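PDB 6CPU: phosphodiesterase from Candida albicans, which is a phosphodiesterase of the HD superfamily, a largely helical protein that carries a metal-binding site. Local coordinates for residues G270-H274 and V479-E483. Sequence-based numbering, arbitrary orientation.
Sequences GNPFH and VLSRE
Glu483 reaches from its helix into the loop 270-274 and grips it with three hydrogen bonds. The shortest joins His274 ND1 to Glu483 OE2 at 2.6 Å, nearly straight at 174° and in the plane of the imidazole, on the syn side of the carboxylate but tilted from its plane. Glu483 OE1 accepts two backbone N-H groups: Phe273 N at 2.8 Å, on the anti side and well out of the plane, and His274 N at 3.0 Å, on the syn side and less tilted. Three bonds restrict the carboxylate's rotation, and the ND1 bond helps set that of the His274 ring, whose plane lies 47° from the carboxylate's. Glu483 spans the gap because its CG stands anti to the backbone N (chi1 -167°) and the chain runs on extended. Within the loop, Asn271 ND2 bonds His274 O at 2.9 Å and also His353 O, while Asn271 OD1 takes a bond from Arg127.

Around this polar centre, the Pro272 ring packs on the aliphatic stem of Glu483, and Pro272 CB touches Arg482 CB at 3.8 Å. Leu480 CD1 sits over one face of Phe273, 3.8 Å from the ring centroid, a CH-pi contact; Val479 CG2 approaches the same ring obliquely.

The His274 side chain stacks on His353, about 4 Å from the zinc held by His278, His349, Asp350 and Asp462. The contact thus ties helix 470-495 to the loop between helices 253-264 and 276-292.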
# COMPACT_ATOMS: atom_id res chain seq x y z
N GLY A 270 -3.98 10.18 -0.86
CA GLY A 270 -3.40 11.51 -0.61
C GLY A 270 -2.11 11.52 0.18
O GLY A 270 -1.55 12.61 0.42
N ASN A 271 -1.63 10.37 0.64
CA ASN A 271 -0.33 10.33 1.30
C ASN A 271 0.72 10.62 0.22
O ASN A 271 0.71 9.97 -0.83
CB ASN A 271 -0.01 8.99 1.94
CG ASN A 271 -0.82 8.71 3.22
OD1 ASN A 271 -1.63 9.51 3.68
ND2 ASN A 271 -0.57 7.57 3.79
N PRO A 272 1.61 11.60 0.45
CA PRO A 272 2.59 11.82 -0.63
C PRO A 272 3.54 10.65 -0.83
O PRO A 272 3.91 10.35 -1.98
CB PRO A 272 3.35 13.08 -0.17
CG PRO A 272 2.38 13.78 0.71
CD PRO A 272 1.66 12.68 1.45
N PHE A 273 3.95 9.98 0.25
CA PHE A 273 4.88 8.87 0.16
C PHE A 273 4.29 7.49 0.43
O PHE A 273 4.40 6.61 -0.41
CB PHE A 273 6.05 9.08 1.12
CG PHE A 273 7.14 8.06 0.97
CD1 PHE A 273 8.19 8.28 0.10
CD2 PHE A 273 7.12 6.88 1.69
CE1 PHE A 273 9.19 7.36 -0.05
CE2 PHE A 273 8.12 5.94 1.54
CZ PHE A 273 9.17 6.18 0.67
N HIS A 274 3.70 7.31 1.62
CA HIS A 274 3.16 5.99 2.05
C HIS A 274 1.79 5.68 1.46
O HIS A 274 0.80 5.55 2.17
CB HIS A 274 3.14 5.90 3.58
CG HIS A 274 4.51 5.84 4.18
ND1 HIS A 274 5.15 6.94 4.71
CD2 HIS A 274 5.39 4.81 4.29
CE1 HIS A 274 6.35 6.59 5.14
NE2 HIS A 274 6.52 5.31 4.89
N VAL A 479 9.00 13.35 -2.81
CA VAL A 479 7.69 13.03 -2.24
C VAL A 479 7.80 12.68 -0.74
O VAL A 479 6.92 13.03 0.04
CB VAL A 479 6.91 11.98 -3.06
CG1 VAL A 479 6.75 12.48 -4.50
CG2 VAL A 479 7.57 10.61 -3.03
N LEU A 480 8.90 12.04 -0.35
CA LEU A 480 9.18 11.77 1.07
C LEU A 480 9.27 13.07 1.86
O LEU A 480 8.70 13.18 2.94
CB LEU A 480 10.44 10.91 1.25
CG LEU A 480 10.76 10.42 2.68
CD1 LEU A 480 9.62 9.60 3.27
CD2 LEU A 480 12.04 9.59 2.72
N SER A 481 9.95 14.08 1.31
CA SER A 481 9.97 15.42 1.92
C SER A 481 8.60 16.08 2.03
O SER A 481 8.34 16.79 3.00
CB SER A 481 10.94 16.35 1.17
OG SER A 481 12.20 15.73 1.07
N ARG A 482 7.72 15.87 1.05
CA ARG A 482 6.38 16.45 1.14
C ARG A 482 5.64 15.89 2.36
O ARG A 482 4.98 16.64 3.09
CB ARG A 482 5.55 16.18 -0.11
CG ARG A 482 6.03 16.89 -1.36
CD ARG A 482 5.26 16.40 -2.57
NE ARG A 482 5.46 17.24 -3.75
CZ ARG A 482 4.86 17.04 -4.92
NH1 ARG A 482 4.01 16.02 -5.07
NH2 ARG A 482 5.11 17.86 -5.94
N GLU A 483 5.74 14.58 2.56
CA GLU A 483 5.05 13.92 3.67
C GLU A 483 5.66 14.35 5.01
O GLU A 483 4.93 14.62 5.95
CB GLU A 483 5.07 12.41 3.52
CG GLU A 483 4.13 11.71 4.47
CD GLU A 483 3.90 10.24 4.12
OE1 GLU A 483 3.41 9.94 3.01
OE2 GLU A 483 4.21 9.40 4.98